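Local coordinates for peptidase M14 domain-containing protein (Shewanella amazonensis, PDB 2QVP) that is a putative zinc metallopeptidase of the M14 family, possibly acting as a zinc-dependent carboxypeptidase, though its substrate is not established, at residues A[65-70]-A[160-165]; A[36-41]-A[90-95]; A[128-133]-A[227-232]. One frame throughout, in Å; residues are numbered along the deposited sequence.

Contact 1: residues A[65-70]-A[160-165]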
loop_
_atom_site.group_PDB
_atom_site.type_symbol
_atom_site.label_atom_id
_atom_site.label_comp_id
_atom_site.label_asym_id
_atom_site.label_seq_id
_atom_site.Cartn_x
_atom_site.Cartn_y
_atom_site.Cartn_z
ATOM N N LEU A 65 -12.456 12.419 -12.798
ATOM C CA LEU A 65 -11.176 12.480 -12.083
ATOM C C LEU A 65 -10.618 11.085 -11.972
ATOM O O LEU A 65 -11.397 10.126 -11.950
ATOM C CB LEU A 65 -11.361 13.044 -10.677
ATOM C CG LEU A 65 -11.957 14.449 -10.578
ATOM C CD1 LEU A 65 -12.137 14.813 -9.122
ATOM C CD2 LEU A 65 -11.081 15.476 -11.284
ATOM N N PRO A 66 -9.269 10.953 -11.920
ATOM C CA PRO A 66 -8.699 9.612 -11.759
ATOM C C PRO A 66 -9.057 8.964 -10.408
ATOM O O PRO A 66 -9.274 9.660 -9.421
ATOM C CB PRO A 66 -7.178 9.844 -11.859
ATOM C CG PRO A 66 -6.969 11.289 -11.570
ATOM C CD PRO A 66 -8.215 11.981 -12.064
ATOM N N ASN A 67 -9.169 7.650 -10.440
ATOM C CA ASN A 67 -9.430 6.815 -9.304
ATOM C C ASN A 67 -8.129 6.162 -8.933
ATOM O O ASN A 67 -7.666 5.245 -9.628
ATOM C CB ASN A 67 -10.464 5.742 -9.617
ATOM C CG ASN A 67 -11.843 6.316 -9.927
ATOM O OD1 ASN A 67 -12.060 7.530 -9.868
ATOM N ND2 ASN A 67 -12.775 5.436 -10.302
ATOM N N LEU A 68 -7.543 6.653 -7.843
ATOM C CA LEU A 68 -6.310 6.123 -7.310
ATOM C C LEU A 68 -6.571 5.394 -5.976
ATOM O O LEU A 68 -7.352 5.855 -5.184
ATOM C CB LEU A 68 -5.301 7.248 -7.111
ATOM C CG LEU A 68 -4.240 7.546 -8.166
ATOM C CD1 LEU A 68 -4.674 7.262 -9.599
ATOM C CD2 LEU A 68 -3.719 8.974 -7.928
ATOM N N LEU A 69 -5.932 4.236 -5.788
ATOM C CA LEU A 69 -6.024 3.474 -4.534
ATOM C C LEU A 69 -4.627 3.319 -3.942
ATOM O O LEU A 69 -3.666 2.986 -4.668
ATOM C CB LEU A 69 -6.660 2.107 -4.749
ATOM C CG LEU A 69 -6.806 1.167 -3.526
ATOM C CD1 LEU A 69 -7.638 1.790 -2.428
ATOM C CD2 LEU A 69 -7.386 -0.169 -3.944
ATOM N N ILE A 70 -4.521 3.557 -2.634
ATOM C CA ILE A 70 -3.316 3.345 -1.910
ATOM C C ILE A 70 -3.587 2.288 -0.853
ATOM O O ILE A 70 -4.512 2.461 -0.069
ATOM C CB ILE A 70 -2.798 4.616 -1.219
ATOM C CG1 ILE A 70 -2.594 5.769 -2.237
ATOM C CG2 ILE A 70 -1.522 4.265 -0.475
ATOM C CD1 ILE A 70 -2.007 7.031 -1.652
ATOM N N ALA A 160 -11.971 1.734 -7.647
ATOM C CA ALA A 160 -11.113 2.595 -6.811
ATOM C C ALA A 160 -9.676 2.720 -7.320
ATOM O O ALA A 160 -9.058 3.715 -7.060
ATOM C CB ALA A 160 -11.109 2.105 -5.374
ATOM N N SER A 161 -9.170 1.697 -8.008
ATOM C CA SER A 161 -7.805 1.656 -8.527
ATOM C C SER A 161 -7.691 1.687 -10.058
ATOM O O SER A 161 -6.638 1.381 -10.609
ATOM C CB SER A 161 -7.184 0.358 -8.044
ATOM O OG SER A 161 -7.887 -0.722 -8.597
ATOM N N ARG A 162 -8.766 2.058 -10.732
ATOM C CA ARG A 162 -8.863 2.088 -12.184
ATOM C C ARG A 162 -7.680 2.824 -12.836
ATOM O O ARG A 162 -7.125 2.364 -13.852
ATOM C CB ARG A 162 -10.221 2.747 -12.507
ATOM C CG ARG A 162 -10.700 2.845 -13.941
ATOM C CD ARG A 162 -12.249 3.144 -13.983
ATOM N NE ARG A 162 -13.073 2.036 -13.451
ATOM C CZ ARG A 162 -13.322 0.867 -14.070
ATOM N NH1 ARG A 162 -12.816 0.583 -15.282
ATOM N NH2 ARG A 162 -14.076 -0.053 -13.463
ATOM N N ASP A 163 -7.282 3.939 -12.235
ATOM C CA ASP A 163 -6.193 4.772 -12.749
ATOM C C ASP A 163 -4.855 4.581 -12.058
ATOM O O ASP A 163 -3.901 5.264 -12.411
ATOM C CB ASP A 163 -6.635 6.236 -12.701
ATOM C CG ASP A 163 -7.854 6.453 -13.544
ATOM O OD1 ASP A 163 -7.702 6.421 -14.767
ATOM O OD2 ASP A 163 -8.966 6.583 -12.983
ATOM N N GLY A 164 -4.777 3.635 -11.125
ATOM C CA GLY A 164 -3.544 3.345 -10.405
ATOM C C GLY A 164 -3.701 2.680 -9.045
ATOM O O GLY A 164 -4.607 2.992 -8.321
ATOM N N ILE A 165 -2.776 1.772 -8.726
ATOM C CA ILE A 165 -2.643 1.136 -7.438
ATOM C C ILE A 165 -1.201 1.343 -6.925
ATOM O O ILE A 165 -0.225 1.196 -7.668
ATOM C CB ILE A 165 -3.022 -0.386 -7.428
ATOM C CG1 ILE A 165 -2.701 -1.021 -6.068
ATOM C CG2 ILE A 165 -2.380 -1.231 -8.592
ATOM C CD1 ILE A 165 -3.434 -0.357 -4.915
#

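Contact 2: residues A[36-41]-A[90-95]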
loop_
_atom_site.group_PDB
_atom_site.type_symbol
_atom_site.label_atom_id
_atom_site.label_comp_id
_atom_site.label_asym_id
_atom_site.label_seq_id
_atom_site.Cartn_x
_atom_site.Cartn_y
_atom_site.Cartn_z
ATOM N N GLU A 36 -11.769 12.283 9.871
ATOM C CA GLU A 36 -12.612 13.355 10.311
ATOM C C GLU A 36 -12.141 14.724 9.762
ATOM O O GLU A 36 -12.958 15.532 9.284
ATOM C CB GLU A 36 -12.637 13.269 11.852
ATOM C CG GLU A 36 -13.573 14.151 12.494
ATOM C CD GLU A 36 -13.627 13.994 14.010
ATOM O OE1 GLU A 36 -13.605 12.871 14.574
ATOM O OE2 GLU A 36 -13.707 15.054 14.630
ATOM N N ARG A 37 -10.834 14.967 9.787
ATOM C CA ARG A 37 -10.304 16.242 9.309
ATOM C C ARG A 37 -10.597 16.483 7.810
ATOM O O ARG A 37 -11.081 17.543 7.426
ATOM C CB ARG A 37 -8.804 16.331 9.523
ATOM C CG ARG A 37 -8.283 17.761 9.331
ATOM C CD ARG A 37 -6.822 17.864 9.674
ATOM N NE ARG A 37 -6.040 17.016 8.769
ATOM C CZ ARG A 37 -5.655 17.353 7.540
ATOM N NH1 ARG A 37 -5.926 18.548 7.033
ATOM N NH2 ARG A 37 -4.958 16.480 6.827
ATOM N N LEU A 38 -10.303 15.471 7.011
ATOM C CA LEU A 38 -10.431 15.512 5.562
ATOM C C LEU A 38 -11.845 15.156 5.061
ATOM O O LEU A 38 -12.077 15.168 3.865
ATOM C CB LEU A 38 -9.379 14.530 4.982
ATOM C CG LEU A 38 -7.893 14.878 5.178
ATOM C CD1 LEU A 38 -6.992 13.715 4.806
ATOM C CD2 LEU A 38 -7.515 16.144 4.372
ATOM N N GLY A 39 -12.768 14.782 5.953
ATOM C CA GLY A 39 -14.132 14.377 5.543
ATOM C C GLY A 39 -14.221 13.080 4.750
ATOM O O GLY A 39 -15.154 12.898 3.956
ATOM N N LEU A 40 -13.282 12.164 4.988
ATOM C CA LEU A 40 -13.216 10.911 4.236
ATOM C C LEU A 40 -14.356 10.008 4.648
ATOM O O LEU A 40 -14.760 9.993 5.806
ATOM C CB LEU A 40 -11.913 10.154 4.476
ATOM C CG LEU A 40 -10.583 10.874 4.325
ATOM C CD1 LEU A 40 -9.451 9.946 4.717
ATOM C CD2 LEU A 40 -10.446 11.370 2.913
ATOM N N GLY A 41 -14.904 9.296 3.669
ATOM C CA GLY A 41 -15.918 8.299 3.933
ATOM C C GLY A 41 -15.104 7.146 4.474
ATOM O O GLY A 41 -13.952 6.979 4.083
ATOM N N SER A 90 -1.960 13.268 7.036
ATOM C CA SER A 90 -1.798 14.367 7.950
ATOM C C SER A 90 -1.285 15.644 7.242
ATOM O O SER A 90 -1.599 16.754 7.663
ATOM C CB SER A 90 -0.860 13.947 9.083
ATOM O OG SER A 90 0.482 14.055 8.672
ATOM N N GLN A 91 -0.503 15.468 6.165
ATOM C CA GLN A 91 -0.010 16.585 5.348
ATOM C C GLN A 91 -1.013 17.038 4.289
ATOM O O GLN A 91 -0.809 18.073 3.701
ATOM C CB GLN A 91 1.288 16.204 4.628
ATOM C CG GLN A 91 2.511 15.880 5.508
ATOM C CD GLN A 91 3.710 15.281 4.705
ATOM O OE1 GLN A 91 4.861 15.501 5.083
ATOM N NE2 GLN A 91 3.437 14.534 3.608
ATOM N N LEU A 92 -2.075 16.277 4.026
ATOM C CA LEU A 92 -3.009 16.633 2.949
ATOM C C LEU A 92 -3.833 17.849 3.274
ATOM O O LEU A 92 -4.119 18.153 4.419
ATOM C CB LEU A 92 -3.929 15.487 2.525
ATOM C CG LEU A 92 -3.301 14.278 1.847
ATOM C CD1 LEU A 92 -4.390 13.272 1.612
ATOM C CD2 LEU A 92 -2.595 14.641 0.545
ATOM N N ASP A 93 -4.216 18.502 2.195
ATOM C CA ASP A 93 -4.872 19.778 2.213
ATOM C C ASP A 93 -6.393 19.664 2.127
ATOM O O ASP A 93 -7.087 20.386 2.857
ATOM C CB ASP A 93 -4.283 20.722 1.100
ATOM C CG ASP A 93 -3.795 19.976 -0.219
ATOM O OD1 ASP A 93 -3.334 18.802 -0.200
ATOM O OD2 ASP A 93 -3.832 20.609 -1.283
ATOM N N GLY A 94 -6.901 18.756 1.286
ATOM C CA GLY A 94 -8.348 18.672 1.001
ATOM C C GLY A 94 -8.596 19.165 -0.430
ATOM O O GLY A 94 -9.469 18.623 -1.148
ATOM N N GLU A 95 -7.850 20.203 -0.839
ATOM C CA GLU A 95 -7.882 20.689 -2.213
ATOM C C GLU A 95 -7.525 19.551 -3.176
ATOM O O GLU A 95 -8.125 19.458 -4.241
ATOM C CB GLU A 95 -6.949 21.897 -2.441
ATOM C CG GLU A 95 -7.456 23.257 -1.915
ATOM C CD GLU A 95 -8.712 23.827 -2.634
ATOM O OE1 GLU A 95 -9.096 23.364 -3.740
ATOM O OE2 GLU A 95 -9.310 24.779 -2.076
#

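Contact 3: residues A[128-133]-A[227-232]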
loop_
_atom_site.group_PDB
_atom_site.type_symbol
_atom_site.label_atom_id
_atom_site.label_comp_id
_atom_site.label_asym_id
_atom_site.label_seq_id
_atom_site.Cartn_x
_atom_site.Cartn_y
_atom_site.Cartn_z
ATOM N N ARG A 128 -1.332 -12.728 -0.683
ATOM C CA ARG A 128 -1.448 -13.652 -1.811
ATOM C C ARG A 128 -2.796 -14.350 -1.881
ATOM O O ARG A 128 -3.615 -14.246 -0.961
ATOM C CB ARG A 128 -0.178 -14.536 -1.936
ATOM C CG ARG A 128 1.026 -13.664 -2.558
ATOM C CD ARG A 128 2.156 -14.419 -3.255
ATOM N NE ARG A 128 1.747 -15.047 -4.515
ATOM C CZ ARG A 128 2.451 -15.994 -5.168
ATOM N NH1 ARG A 128 3.644 -16.418 -4.721
ATOM N NH2 ARG A 128 1.962 -16.538 -6.299
ATOM N N GLY A 129 -3.072 -14.921 -3.042
ATOM C CA GLY A 129 -4.330 -15.593 -3.333
ATOM C C GLY A 129 -5.436 -14.721 -3.871
ATOM O O GLY A 129 -6.593 -14.920 -3.522
ATOM N N PHE A 130 -5.099 -13.778 -4.735
ATOM C CA PHE A 130 -6.093 -12.912 -5.390
ATOM C C PHE A 130 -6.142 -13.339 -6.842
ATOM O O PHE A 130 -5.161 -13.170 -7.560
ATOM C CB PHE A 130 -5.688 -11.448 -5.288
ATOM C CG PHE A 130 -5.704 -10.915 -3.890
ATOM C CD1 PHE A 130 -6.889 -10.423 -3.348
ATOM C CD2 PHE A 130 -4.545 -10.907 -3.105
ATOM C CE1 PHE A 130 -6.923 -9.923 -2.053
ATOM C CE2 PHE A 130 -4.574 -10.433 -1.812
ATOM C CZ PHE A 130 -5.774 -9.925 -1.282
ATOM N N PHE A 131 -7.283 -13.866 -7.277
ATOM C CA PHE A 131 -7.406 -14.421 -8.608
ATOM C C PHE A 131 -8.496 -13.734 -9.392
ATOM O O PHE A 131 -9.414 -13.133 -8.827
ATOM C CB PHE A 131 -7.709 -15.929 -8.558
ATOM C CG PHE A 131 -6.761 -16.684 -7.742
ATOM C CD1 PHE A 131 -5.573 -17.174 -8.308
ATOM C CD2 PHE A 131 -7.005 -16.873 -6.381
ATOM C CE1 PHE A 131 -4.658 -17.843 -7.521
ATOM C CE2 PHE A 131 -6.108 -17.571 -5.599
ATOM C CZ PHE A 131 -4.920 -18.044 -6.163
ATOM N N ILE A 132 -8.329 -13.779 -10.707
ATOM C CA ILE A 132 -9.297 -13.277 -11.631
ATOM C C ILE A 132 -9.330 -14.399 -12.679
ATOM O O ILE A 132 -8.286 -14.749 -13.257
ATOM C CB ILE A 132 -8.985 -11.766 -12.098
ATOM C CG1 ILE A 132 -10.164 -11.189 -12.881
ATOM C CG2 ILE A 132 -7.727 -11.631 -12.934
ATOM C CD1 ILE A 132 -10.190 -9.692 -12.855
ATOM N N GLU A 133 -10.507 -15.012 -12.840
ATOM C CA GLU A 133 -10.737 -16.146 -13.752
ATOM C C GLU A 133 -11.844 -15.787 -14.726
ATOM O O GLU A 133 -13.002 -15.612 -14.311
ATOM C CB GLU A 133 -11.136 -17.408 -12.980
ATOM C CG GLU A 133 -10.132 -17.875 -11.957
ATOM C CD GLU A 133 -8.770 -18.155 -12.561
ATOM O OE1 GLU A 133 -8.738 -18.670 -13.681
ATOM O OE2 GLU A 133 -7.745 -17.856 -11.910
ATOM N N THR A 227 -0.011 -13.802 -7.554
ATOM C CA THR A 227 -1.382 -13.683 -7.022
ATOM C C THR A 227 -1.471 -12.596 -5.939
ATOM O O THR A 227 -2.378 -12.606 -5.103
ATOM C CB THR A 227 -1.869 -15.037 -6.546
ATOM O OG1 THR A 227 -1.137 -15.434 -5.382
ATOM C CG2 THR A 227 -1.712 -16.080 -7.695
ATOM N N SER A 228 -0.553 -11.617 -5.990
ATOM C CA SER A 228 -0.572 -10.468 -5.075
ATOM C C SER A 228 -1.753 -9.577 -5.369
ATOM O O SER A 228 -2.342 -9.613 -6.474
ATOM C CB SER A 228 0.732 -9.650 -5.127
ATOM O OG SER A 228 0.891 -9.008 -6.377
ATOM N N PHE A 229 -2.116 -8.774 -4.357
ATOM C CA PHE A 229 -3.220 -7.824 -4.483
ATOM C C PHE A 229 -3.014 -6.856 -5.694
ATOM O O PHE A 229 -3.923 -6.638 -6.511
ATOM C CB PHE A 229 -3.445 -7.100 -3.135
ATOM C CG PHE A 229 -4.564 -6.102 -3.137
ATOM C CD1 PHE A 229 -5.898 -6.522 -3.244
ATOM C CD2 PHE A 229 -4.300 -4.742 -2.989
ATOM C CE1 PHE A 229 -6.930 -5.605 -3.212
ATOM C CE2 PHE A 229 -5.326 -3.819 -2.933
ATOM C CZ PHE A 229 -6.650 -4.240 -3.061
ATOM N N GLU A 230 -1.812 -6.318 -5.815
ATOM C CA GLU A 230 -1.451 -5.385 -6.922
ATOM C C GLU A 230 -1.437 -6.060 -8.306
ATOM O O GLU A 230 -1.822 -5.439 -9.279
ATOM C CB GLU A 230 -0.123 -4.606 -6.636
ATOM C CG GLU A 230 1.195 -5.388 -6.520
ATOM C CD GLU A 230 1.430 -6.099 -5.163
ATOM O OE1 GLU A 230 0.524 -6.123 -4.288
ATOM O OE2 GLU A 230 2.529 -6.669 -4.988
ATOM N N SER A 231 -0.964 -7.301 -8.388
ATOM C CA SER A 231 -1.058 -8.091 -9.624
ATOM C C SER A 231 -2.533 -8.262 -10.008
ATOM O O SER A 231 -2.895 -8.078 -11.160
ATOM C CB SER A 231 -0.426 -9.484 -9.477
ATOM O OG SER A 231 0.978 -9.416 -9.437
ATOM N N PHE A 232 -3.366 -8.613 -9.026
ATOM C CA PHE A 232 -4.811 -8.754 -9.235
ATOM C C PHE A 232 -5.451 -7.465 -9.799
ATOM O O PHE A 232 -6.181 -7.510 -10.773
ATOM C CB PHE A 232 -5.498 -9.200 -7.915
ATOM C CG PHE A 232 -7.014 -8.997 -7.901
ATOM C CD1 PHE A 232 -7.843 -9.866 -8.566
ATOM C CD2 PHE A 232 -7.581 -7.942 -7.204
ATOM C CE1 PHE A 232 -9.243 -9.667 -8.577
ATOM C CE2 PHE A 232 -8.966 -7.746 -7.190
ATOM C CZ PHE A 232 -9.796 -8.613 -7.888
#

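Contact 1: residues A[65-70]-A[160-165]
Leu69 and Ile165 pack side by side and point the same way. CD1 of Ile165 sits 4.0 Å from CG of Leu69 and also reaches the backbone O of Leu69. CG of Leu69 and CG1 of Ile165 are both anti to the backbone N (chi1 179° and 174°), which lays the two side chains along each other. CB of Ser161 closes the group at 3.8 Å from CB of Leu69. Leu233 of helix 229-235 touches all three. Packing is close here, with the carbonyl O of Ala160 against the strand backbone, 3.2 Å from Leu68 C. Leu69 N also donates to Gly164 O at 3.1 Å.

Leu69 and Ile165 form a parallel bridge between neighbouring strands of the central mixed sheet, in the alpha/beta fold of the M14 peptidases. Strand 165-171 starts here, just after helix 154-160. Between them the chain makes a type I turn from Ser161 to Gly164. Gly164 N closes the turn by bonding to Ser161 O. CD1 of Leu68 packs against the turn from the other side of the strand, 3.5 Å from Asp163 O, while Phe266, Val267 and Leu270 of helix 252-270 touch the same leucine.

Toward Pro66 the packing gives way to polar contacts near the surface. Asp163 carries this side. Its OD2 takes the N-H of Asn67 at 2.8 Å in a nearly straight bond (173°), on the anti side of the carboxylate. The backbone N of Asp163 returns a bond to Asn67 O at 2.9 Å, in the carbonyl plane. Asp163 thus holds both the N and the O of Asn67. The side-chain amide of Asn67 bonds elsewhere, OD1 to Asn101 ND2 and ND2 to Val159 O. Arg162 is exposed and brings little more than its CB, 4.2 Å from CB of Asn67.

Contact 2: residues A[36-41]-A[90-95]
Arg37 meets the backbone of Leu92 with the end of its guanidinium group. NH1 and NH2 both donate to Leu92 O, at 3.2 Å and 3.0 Å. The oxygen lies close to the guanidinium plane, so the group grips it end-on, in its own plane. Both nitrogens come from the same face of the Leu92 carbonyl plane. The arginine chain starts extended, with CG opposite the backbone N (chi1 -167°), and bends at chi3 (62°). That bend turns the guanidinium across to segment 90-95.

CG of Leu38 lies against one guanidinium face, 3.7 Å above the plane and offset toward the rim. The Leu38 and Leu92 side chains cross at about a right angle. CD2 of Leu38 meets CB of Leu92 at 4.1 Å, and the two CD1 atoms are equally far apart. Phe97 also touches Leu38.

These are the C-terminal ends of helices 24-38 and 80-91. Gly39 follows the first helix with positive phi and turns the chain toward strand 41-48. Leu92 lies just beyond the second helix, in a loop.

Arg37 NE forms a salt bridge with Glu34, one turn earlier in its helix. That carboxylate probably steadies the guanidinium and its positive charge. Arg37 lies at the exposed side, while Leu38 and Leu92 are buried. The charge would polarise the Leu92 carbonyl, which receives two N-H groups on one oxygen.

Contact 3: residues A[128-133]-A[227-232]
Thr227 has OG1 between its backbone N and carbonyl carbon (chi1 69°), and this sends the hydroxyl to Arg128 and Gly129 while CG2 goes to Phe131. OG1 accepts from Gly129 N at 3.1 Å and from Arg128 NE at 3.0 Å. A weak third bond comes from Arg128 NH2. The arginine bends at chi3, and OG1 lies 22° out of the guanidinium plane. CG2 approaches CE1 of Phe131 at 3.4 Å. The backbone O of Thr227 takes the N-H of Phe130, on a lone pair and in the carbonyl plane.

Thr227 thus anchors the 128-133 segment just before helix 229-235. Ser228 is the N-cap of that helix. Its OG accepts from Ser231 N at 3.2 Å, and Asp226 is a further partner of the same hydroxyl.

Beyond the cap the contact is aromatic. Phe229 turns an edge to the face of Phe130 in a T-shaped pair, with centroids 5.3 Å apart and planes at 64°. CB of Phe229 also sits over that face as a CH-pi contact. On the next turn, CB of Phe232 packs on CB of Phe130 at 3.5 Å. The Phe232 ring continues to Ile132, where its CE1 lies 4.1 Å from CB of the isoleucine. Leu151 of helix 145-152 touches both Phe130 and Phe232.

In the fold
Contacts 1 and 3 have centres about 17 Å apart and touch where Leu69 CD2 meets Phe229 CZ at 4.2 Å. Helix 229-235 links them, since it carries Phe229 and Phe232 of contact 3 and Leu233, which packs on contact 1. Contact 2 does not touch contact 1, although the centres are again about 17 Å apart; their nearest atoms are about 7 Å apart. Contacts 2 and 3 have centres about 30 Å apart. The Ser228 side chain is about 9 Å from that of Glu245, the predicted proton donor/acceptor. The Arg128 side chain is about 3 Å from a sulfate and that of Phe232 about 4 Å from a glycerol, both probably from the crystallisation liquor, though such molecules often mark pockets.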